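Local atomic coordinates of reticulocyte-binding protein 2a (Plasmodium vivax, PDB entry 4Z8N), a protein that probably attaches the malaria parasite to a receptor on red blood cells during invasion, this chain being its erythrocyte-binding domain. Residues A75-T80 and N102-Q107; L8-S13 and A110-V115; N138-T143 and V244-L249. One frame throughout, in Å; residues are numbered along the deposited sequence.

Interaction 1. Residues A75-T80 and N102-Q107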
loop_
_atom_site.group_PDB
_atom_site.type_symbol
_atom_site.label_atom_id
_atom_site.label_comp_id
_atom_site.label_asym_id
_atom_site.label_seq_id
_atom_site.Cartn_x
_atom_site.Cartn_y
_atom_site.Cartn_z
ATOM N N ALA A 75 -4.222 -18.385 -1.544
ATOM C CA ALA A 75 -3.711 -19.449 -2.399
ATOM C C ALA A 75 -4.701 -19.799 -3.506
ATOM O O ALA A 75 -4.329 -19.874 -4.678
ATOM C CB ALA A 75 -3.391 -20.680 -1.572
ATOM N N ALA A 76 -5.958 -20.014 -3.126
ATOM C CA ALA A 76 -7.010 -20.324 -4.086
ATOM C C ALA A 76 -7.149 -19.208 -5.118
ATOM O O ALA A 76 -7.314 -19.467 -6.311
ATOM C CB ALA A 76 -8.336 -20.554 -3.369
ATOM N N LEU A 77 -7.070 -17.966 -4.651
ATOM C CA LEU A 77 -7.152 -16.803 -5.530
ATOM C C LEU A 77 -6.004 -16.778 -6.539
ATOM O O LEU A 77 -6.217 -16.526 -7.724
ATOM C CB LEU A 77 -7.156 -15.513 -4.706
ATOM C CG LEU A 77 -7.111 -14.185 -5.463
ATOM C CD1 LEU A 77 -8.297 -14.044 -6.414
ATOM C CD2 LEU A 77 -7.068 -13.024 -4.483
ATOM N N GLU A 78 -4.790 -17.049 -6.066
ATOM C CA GLU A 78 -3.613 -17.028 -6.930
ATOM C C GLU A 78 -3.592 -18.194 -7.920
ATOM O O GLU A 78 -3.065 -18.065 -9.023
ATOM C CB GLU A 78 -2.332 -17.030 -6.091
ATOM C CG GLU A 78 -2.125 -15.757 -5.283
ATOM C CD GLU A 78 -0.693 -15.584 -4.814
ATOM O OE1 GLU A 78 -0.388 -15.989 -3.673
ATOM O OE2 GLU A 78 0.126 -15.036 -5.584
ATOM N N LYS A 79 -4.162 -19.331 -7.535
ATOM C CA LYS A 79 -4.240 -20.458 -8.455
ATOM C C LYS A 79 -5.244 -20.168 -9.565
ATOM O O LYS A 79 -5.050 -20.578 -10.708
ATOM C CB LYS A 79 -4.611 -21.744 -7.717
ATOM C CG LYS A 79 -3.706 -22.908 -8.074
ATOM C CD LYS A 79 -2.254 -22.506 -7.897
ATOM C CE LYS A 79 -1.360 -23.098 -8.973
ATOM N NZ LYS A 79 0.054 -22.671 -8.799
ATOM N N THR A 80 -6.315 -19.456 -9.229
ATOM C CA THR A 80 -7.293 -19.047 -10.232
ATOM C C THR A 80 -6.672 -18.062 -11.220
ATOM O O THR A 80 -6.865 -18.178 -12.432
ATOM C CB THR A 80 -8.533 -18.407 -9.585
ATOM O OG1 THR A 80 -9.146 -19.352 -8.699
ATOM C CG2 THR A 80 -9.540 -17.994 -10.647
ATOM N N ASN A 102 -15.357 -15.712 -13.273
ATOM C CA ASN A 102 -16.434 -15.525 -12.312
ATOM C C ASN A 102 -15.989 -15.963 -10.916
ATOM O O ASN A 102 -16.283 -15.303 -9.919
ATOM C CB ASN A 102 -17.673 -16.301 -12.755
ATOM C CG ASN A 102 -18.902 -15.948 -11.947
ATOM O OD1 ASN A 102 -19.582 -14.961 -12.229
ATOM N ND2 ASN A 102 -19.201 -16.759 -10.941
ATOM N N GLU A 103 -15.264 -17.074 -10.861
ATOM C CA GLU A 103 -14.722 -17.594 -9.611
ATOM C C GLU A 103 -13.684 -16.642 -9.015
ATOM O O GLU A 103 -13.621 -16.457 -7.798
ATOM C CB GLU A 103 -14.105 -18.976 -9.844
ATOM C CG GLU A 103 -13.660 -19.696 -8.583
ATOM C CD GLU A 103 -13.249 -21.132 -8.855
ATOM O OE1 GLU A 103 -13.423 -21.593 -10.004
ATOM O OE2 GLU A 103 -12.754 -21.800 -7.922
ATOM N N TYR A 104 -12.875 -16.044 -9.885
ATOM C CA TYR A 104 -11.854 -15.088 -9.475
ATOM C C TYR A 104 -12.456 -13.887 -8.746
ATOM O O TYR A 104 -11.931 -13.449 -7.725
ATOM C CB TYR A 104 -11.053 -14.619 -10.693
ATOM C CG TYR A 104 -10.390 -13.271 -10.516
ATOM C CD1 TYR A 104 -9.185 -13.148 -9.835
ATOM C CD2 TYR A 104 -10.969 -12.120 -11.036
ATOM C CE1 TYR A 104 -8.579 -11.915 -9.674
ATOM C CE2 TYR A 104 -10.371 -10.886 -10.878
ATOM C CZ TYR A 104 -9.178 -10.789 -10.197
ATOM O OH TYR A 104 -8.585 -9.556 -10.043
ATOM N N LYS A 105 -13.558 -13.363 -9.275
ATOM C CA LYS A 105 -14.242 -12.230 -8.660
ATOM C C LYS A 105 -14.706 -12.555 -7.243
ATOM O O LYS A 105 -14.501 -11.771 -6.318
ATOM C CB LYS A 105 -15.443 -11.802 -9.505
ATOM C CG LYS A 105 -15.093 -11.238 -10.869
ATOM C CD LYS A 105 -16.351 -11.075 -11.714
ATOM C CE LYS A 105 -16.083 -10.284 -12.982
ATOM N NZ LYS A 105 -17.290 -10.198 -13.853
ATOM N N GLN A 106 -15.338 -13.715 -7.083
ATOM C CA GLN A 106 -15.816 -14.154 -5.778
ATOM C C GLN A 106 -14.650 -14.332 -4.813
ATOM O O GLN A 106 -14.711 -13.909 -3.659
ATOM C CB GLN A 106 -16.603 -15.459 -5.908
ATOM C CG GLN A 106 -17.819 -15.357 -6.818
ATOM C CD GLN A 106 -18.371 -16.713 -7.219
ATOM O OE1 GLN A 106 -17.644 -17.707 -7.256
ATOM N NE2 GLN A 106 -19.664 -16.760 -7.520
ATOM N N GLN A 107 -13.580 -14.949 -5.304
ATOM C CA GLN A 107 -12.411 -15.230 -4.483
ATOM C C GLN A 107 -11.650 -13.965 -4.095
ATOM O O GLN A 107 -11.107 -13.879 -2.994
ATOM C CB GLN A 107 -11.478 -16.200 -5.209
ATOM C CG GLN A 107 -11.993 -17.631 -5.244
ATOM C CD GLN A 107 -11.109 -18.538 -6.068
ATOM O OE1 GLN A 107 -10.393 -18.080 -6.960
ATOM N NE2 GLN A 107 -11.146 -19.831 -5.772
#
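Leu77 and Thr80 face Gln107 and Tyr104 across two helices that run nearly antiparallel, their local axes 9.4 Å apart with an angle of 152° between the N-to-C directions. The hydrogen bond between the segments is made by Gln107. Its chain is extended beyond CG and crosses to the other helix, so the amide lies beside Ala76 and Thr80. The hydroxyl of Thr80 donates to this amide: OG1 of Thr80 is 2.5 Å from OE1 of Gln107. That is very short for a hydrogen bond, and the exact length is doubtful. The amide nitrogen NE2 of Gln107 lies 3.8 Å from CB of Ala76, a plain packing distance. The two helices, 71-85 and 94-115, form an antiparallel pair within the largely helical erythrocyte-binding domain. The remaining contacts are apolar. Leu77 has CG anti to its backbone N (chi1 175°), which brings CD1 to the second helix. This methyl reaches the Tyr104 ring at an oblique angle, 3.6 Å from CD1 of Tyr104. The same Leu77 methyl lies 4.0 Å from CB of Gln107, so it sits against both partners. Thr80 works in two directions. While OG1 serves the amide, its methyl CG2 packs against the start of the tyrosine side chain, 3.7 Å from CB of Tyr104. The ring of Tyr104 continues past this contact to Ile81 and Leu84, and meets Phe206 edge-to-face. Leu77 also touches Leu108, one residue beyond Gln107.

Interaction 2. Residues L8-S13 and A110-V115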
loop_
_atom_site.group_PDB
_atom_site.type_symbol
_atom_site.label_atom_id
_atom_site.label_comp_id
_atom_site.label_asym_id
_atom_site.label_seq_id
_atom_site.Cartn_x
_atom_site.Cartn_y
_atom_site.Cartn_z
ATOM N N LEU A 8 -1.227 -6.148 -3.810
ATOM C CA LEU A 8 -2.621 -6.180 -3.383
ATOM C C LEU A 8 -2.841 -5.532 -2.020
ATOM O O LEU A 8 -2.617 -6.143 -0.977
ATOM C CB LEU A 8 -3.149 -7.616 -3.362
ATOM C CG LEU A 8 -4.653 -7.717 -3.083
ATOM C CD1 LEU A 8 -5.450 -6.865 -4.065
ATOM C CD2 LEU A 8 -5.123 -9.161 -3.125
ATOM N N ASP A 9 -3.285 -4.284 -2.053
ATOM C CA ASP A 9 -3.734 -3.576 -0.865
ATOM C C ASP A 9 -5.168 -3.129 -1.109
ATOM O O ASP A 9 -5.629 -3.139 -2.248
ATOM C CB ASP A 9 -2.833 -2.379 -0.557
ATOM C CG ASP A 9 -1.420 -2.790 -0.198
ATOM O OD1 ASP A 9 -1.249 -3.865 0.416
ATOM O OD2 ASP A 9 -0.478 -2.039 -0.524
ATOM N N PHE A 10 -5.874 -2.737 -0.054
ATOM C CA PHE A 10 -7.268 -2.333 -0.204
ATOM C C PHE A 10 -7.519 -0.923 0.315
ATOM O O PHE A 10 -7.341 -0.642 1.501
ATOM C CB PHE A 10 -8.184 -3.328 0.510
ATOM C CG PHE A 10 -8.010 -4.742 0.041
ATOM C CD1 PHE A 10 -8.522 -5.147 -1.183
ATOM C CD2 PHE A 10 -7.322 -5.662 0.815
ATOM C CE1 PHE A 10 -8.356 -6.444 -1.623
ATOM C CE2 PHE A 10 -7.152 -6.963 0.381
ATOM C CZ PHE A 10 -7.671 -7.356 -0.838
ATOM N N SER A 11 -7.927 -0.038 -0.588
ATOM C CA SER A 11 -8.306 1.320 -0.214
ATOM C C SER A 11 -9.821 1.406 -0.068
ATOM O O SER A 11 -10.532 0.455 -0.396
ATOM C CB SER A 11 -7.808 2.326 -1.250
ATOM O OG SER A 11 -7.690 3.618 -0.681
ATOM N N ASN A 12 -10.322 2.536 0.421
ATOM C CA ASN A 12 -11.759 2.658 0.636
ATOM C C ASN A 12 -12.322 4.070 0.547
ATOM O O ASN A 12 -11.739 4.960 -0.077
ATOM C CB ASN A 12 -12.134 2.065 2.000
ATOM C CG ASN A 12 -11.573 2.864 3.172
ATOM O OD1 ASN A 12 -10.860 3.854 2.994
ATOM N ND2 ASN A 12 -11.910 2.439 4.382
ATOM N N SER A 13 -13.473 4.238 1.191
ATOM C CA SER A 13 -14.170 5.512 1.297
ATOM C C SER A 13 -13.260 6.646 1.759
ATOM O O SER A 13 -13.109 7.652 1.068
ATOM C CB SER A 13 -15.349 5.375 2.267
ATOM O OG SER A 13 -15.009 4.533 3.359
ATOM N N ALA A 110 -13.825 -12.423 -1.443
ATOM C CA ALA A 110 -13.767 -13.186 -0.200
ATOM C C ALA A 110 -12.461 -12.933 0.551
ATOM O O ALA A 110 -12.454 -12.835 1.777
ATOM C CB ALA A 110 -13.939 -14.676 -0.479
ATOM N N TYR A 111 -11.360 -12.827 -0.190
ATOM C CA TYR A 111 -10.061 -12.552 0.415
ATOM C C TYR A 111 -10.029 -11.150 1.011
ATOM O O TYR A 111 -9.528 -10.951 2.115
ATOM C CB TYR A 111 -8.933 -12.722 -0.610
ATOM C CG TYR A 111 -7.549 -12.480 -0.044
ATOM C CD1 TYR A 111 -7.036 -13.296 0.955
ATOM C CD2 TYR A 111 -6.754 -11.442 -0.513
ATOM C CE1 TYR A 111 -5.776 -13.085 1.479
ATOM C CE2 TYR A 111 -5.484 -11.221 0.005
ATOM C CZ TYR A 111 -5.002 -12.047 1.001
ATOM O OH TYR A 111 -3.745 -11.844 1.524
ATOM N N LYS A 112 -10.569 -10.183 0.272
ATOM C CA LYS A 112 -10.645 -8.804 0.745
ATOM C C LYS A 112 -11.400 -8.710 2.071
ATOM O O LYS A 112 -10.986 -7.988 2.978
ATOM C CB LYS A 112 -11.317 -7.913 -0.302
ATOM C CG LYS A 112 -11.523 -6.474 0.151
ATOM C CD LYS A 112 -12.198 -5.644 -0.929
ATOM C CE LYS A 112 -12.345 -4.193 -0.497
ATOM N NZ LYS A 112 -13.014 -3.364 -1.540
ATOM N N ASN A 113 -12.500 -9.447 2.179
ATOM C CA ASN A 113 -13.309 -9.434 3.394
ATOM C C ASN A 113 -12.604 -10.106 4.564
ATOM O O ASN A 113 -12.736 -9.676 5.710
ATOM C CB ASN A 113 -14.660 -10.103 3.143
ATOM C CG ASN A 113 -15.580 -9.251 2.294
ATOM O OD1 ASN A 113 -15.473 -8.025 2.282
ATOM N ND2 ASN A 113 -16.494 -9.897 1.581
ATOM N N CYS A 114 -11.865 -11.169 4.269
ATOM C CA CYS A 114 -11.087 -11.869 5.283
ATOM C C CYS A 114 -9.989 -10.952 5.819
ATOM O O CYS A 114 -9.690 -10.949 7.013
ATOM C CB CYS A 114 -10.490 -13.156 4.703
ATOM S SG CYS A 114 -9.425 -14.090 5.827
ATOM N N VAL A 115 -9.403 -10.165 4.924
ATOM C CA VAL A 115 -8.343 -9.230 5.285
ATOM C C VAL A 115 -8.901 -8.012 6.022
ATOM O O VAL A 115 -8.348 -7.576 7.033
ATOM C CB VAL A 115 -7.564 -8.769 4.034
ATOM C CG1 VAL A 115 -6.629 -7.614 4.367
ATOM C CG2 VAL A 115 -6.791 -9.934 3.436
#
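Phe10 and Leu8 pack onto the last turns of helix 94-115, where a short, weakly bonded two-stranded antiparallel hairpin, about 9-11 and 17-19, lies against the helical body of the domain. The strand and the helix segment run at 80° to each other, with no hydrogen bond between them. The chief interaction is a CH-pi contact. Lys112 has CG anti to the backbone N (chi1 176°) and the rest extended, which lays CB, CG and CD along one face of the Phe10 ring. Its CG is 3.8 Å from the centroid of the Phe10 ring and 21° off the ring normal. The rest is apolar packing. Tyr111 meets the edge of the Phe10 ring, with CD2 of Tyr111 4.2 Å from CZ of Phe10. Leu8 approaches Tyr111 at the ring edge. Val115 adds an oblique touch, its CG1 4.1 Å from CE2 of Phe10. Polar bonds lie outside the contact. Phe10 pairs by its backbone with Ile18 of the second strand. Asp9 starts away from the helix at CB; its carboxylate has a salt bridge to Arg269 and a hydrogen bond to His221. Cys114, in the same turns, is held to Cys70 by a disulfide. Between Leu8 and Tyr111, CD2 of the leucine stands 3.8 Å from CE2 of the tyrosine.

Interaction 3. Residues N138-T143 and V244-L249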
loop_
_atom_site.group_PDB
_atom_site.type_symbol
_atom_site.label_atom_id
_atom_site.label_comp_id
_atom_site.label_asym_id
_atom_site.label_seq_id
_atom_site.Cartn_x
_atom_site.Cartn_y
_atom_site.Cartn_z
ATOM N N ASN A 138 3.308 13.706 28.756
ATOM C CA ASN A 138 3.292 14.608 29.901
ATOM C C ASN A 138 4.534 14.380 30.755
ATOM O O ASN A 138 4.881 15.204 31.601
ATOM C CB ASN A 138 2.029 14.420 30.748
ATOM C CG ASN A 138 0.777 14.942 30.065
ATOM O OD1 ASN A 138 0.835 15.859 29.245
ATOM N ND2 ASN A 138 -0.369 14.367 30.415
ATOM N N SER A 139 5.198 13.250 30.521
ATOM C CA SER A 139 6.420 12.899 31.237
ATOM C C SER A 139 7.596 13.762 30.796
ATOM O O SER A 139 8.629 13.804 31.466
ATOM C CB SER A 139 6.755 11.420 31.034
ATOM O OG SER A 139 5.748 10.588 31.583
ATOM N N VAL A 140 7.442 14.438 29.661
ATOM C CA VAL A 140 8.432 15.414 29.226
ATOM C C VAL A 140 8.510 16.516 30.273
ATOM O O VAL A 140 7.545 17.249 30.490
ATOM C CB VAL A 140 8.089 16.008 27.851
ATOM C CG1 VAL A 140 9.114 17.058 27.459
ATOM C CG2 VAL A 140 8.023 14.907 26.806
ATOM N N LYS A 141 9.665 16.623 30.919
ATOM C CA LYS A 141 9.796 17.398 32.149
ATOM C C LYS A 141 9.566 18.901 31.985
ATOM O O LYS A 141 9.085 19.556 32.911
ATOM C CB LYS A 141 11.172 17.140 32.766
ATOM C CG LYS A 141 11.379 15.681 33.153
ATOM C CD LYS A 141 12.690 15.461 33.888
ATOM C CE LYS A 141 12.750 14.058 34.472
ATOM N NZ LYS A 141 14.122 13.483 34.424
ATOM N N CYS A 142 9.898 19.450 30.820
ATOM C CA CYS A 142 9.612 20.857 30.555
ATOM C C CYS A 142 8.101 21.057 30.416
ATOM O O CYS A 142 7.391 20.152 29.985
ATOM C CB CYS A 142 10.340 21.338 29.298
ATOM S SG CYS A 142 9.641 20.732 27.747
ATOM N N THR A 143 7.610 22.238 30.784
ATOM C CA THR A 143 6.168 22.484 30.833
ATOM C C THR A 143 5.718 23.539 29.818
ATOM O O THR A 143 4.794 23.306 29.035
ATOM C CB THR A 143 5.730 22.917 32.260
ATOM O OG1 THR A 143 5.455 21.753 33.050
ATOM C CG2 THR A 143 4.471 23.775 32.213
ATOM N N VAL A 244 9.016 26.455 22.641
ATOM C CA VAL A 244 7.569 26.328 22.482
ATOM C C VAL A 244 6.963 25.683 23.727
ATOM O O VAL A 244 7.665 25.005 24.478
ATOM C CB VAL A 244 7.187 25.487 21.234
ATOM C CG1 VAL A 244 7.734 26.118 19.964
ATOM C CG2 VAL A 244 7.676 24.055 21.380
ATOM N N PRO A 245 5.661 25.908 23.966
ATOM C CA PRO A 245 4.989 25.189 25.054
ATOM C C PRO A 245 4.821 23.708 24.721
ATOM O O PRO A 245 4.864 23.343 23.545
ATOM C CB PRO A 245 3.632 25.894 25.159
ATOM C CG PRO A 245 3.418 26.506 23.814
ATOM C CD PRO A 245 4.781 26.911 23.340
ATOM N N LEU A 246 4.629 22.876 25.741
ATOM C CA LEU A 246 4.567 21.428 25.558
ATOM C C LEU A 246 3.412 20.986 24.662
ATOM O O LEU A 246 3.578 20.094 23.829
ATOM C CB LEU A 246 4.459 20.724 26.914
ATOM C CG LEU A 246 4.347 19.198 26.858
ATOM C CD1 LEU A 246 5.546 18.593 26.139
ATOM C CD2 LEU A 246 4.204 18.611 28.253
ATOM N N SER A 247 2.248 21.603 24.841
ATOM C CA SER A 247 1.070 21.263 24.047
ATOM C C SER A 247 1.355 21.424 22.558
ATOM O O SER A 247 0.886 20.639 21.733
ATOM C CB SER A 247 -0.121 22.131 24.452
ATOM O OG SER A 247 0.116 23.492 24.141
ATOM N N THR A 248 2.132 22.449 22.228
ATOM C CA THR A 248 2.565 22.681 20.858
ATOM C C THR A 248 3.564 21.612 20.430
ATOM O O THR A 248 3.487 21.081 19.321
ATOM C CB THR A 248 3.204 24.075 20.700
ATOM O OG1 THR A 248 2.235 25.084 21.008
ATOM C CG2 THR A 248 3.711 24.278 19.279
ATOM N N LEU A 249 4.492 21.297 21.327
ATOM C CA LEU A 249 5.555 20.337 21.051
ATOM C C LEU A 249 5.011 18.962 20.682
ATOM O O LEU A 249 5.518 18.314 19.765
ATOM C CB LEU A 249 6.484 20.216 22.259
ATOM C CG LEU A 249 7.794 19.471 22.010
ATOM C CD1 LEU A 249 8.728 20.317 21.159
ATOM C CD2 LEU A 249 8.456 19.081 23.325
#
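Leu246, in the first turn of helix 246-297, points its side chain at the loop 138-143 and crosses Val140 at a slant. Its CG is anti to the backbone N (chi1 178°), and the two methyls diverge onto different parts of the loop. CD1 of Leu246 goes to the valine, 4.0 Å from CB of Val140. CD2 of Leu246 is turned to the loop backbone, 3.9 Å from O of Cys142 and 4.4 Å from CA of Asn138. Val140 also rests on His41, and Leu246 on Cys146. Cys142 is bonded to Cys146 further along the same loop, and Val244 is hydrogen-bonded through its backbone to Cys146. Asn138 has its main polar partner one turn further along the helix, where OD1 bonds NZ of Lys250. Pro245 is the N-cap residue of this helix. N of Leu246, the first residue after the N-cap, donates weakly to O of Thr143 at 3.3 Å, with an N-H...O angle of 155°. First-turn N-H groups lack a backbone acceptor from a preceding helical turn, so the Thr143 carbonyl supplies one for Leu246, though the bond is weak, and apolar packing of the leucine makes up the remainder.

Interactions 1 and 2 are neighbours, with centres about 14 Å apart. They share helix 94-115, and they touch where CD2 of Leu77 lies 4.3 Å from CD2 of Tyr111. Interaction 1 joins that helix to helix 71-85, and interaction 2 sets the N-terminal beta hairpin on its C-terminal turns. Along the chain, both segments of interaction 1 fall between those of interaction 2. Interaction 3 follows both. It lies about 53 Å from interaction 1, centre to centre, on the opposite side of the chain's centre, and about 40 Å from interaction 2, again between centres. The elongated helical domain thus has two adjoining contacts in one region and a third far from them; disulfide cysteines belong to interactions 2 and 3.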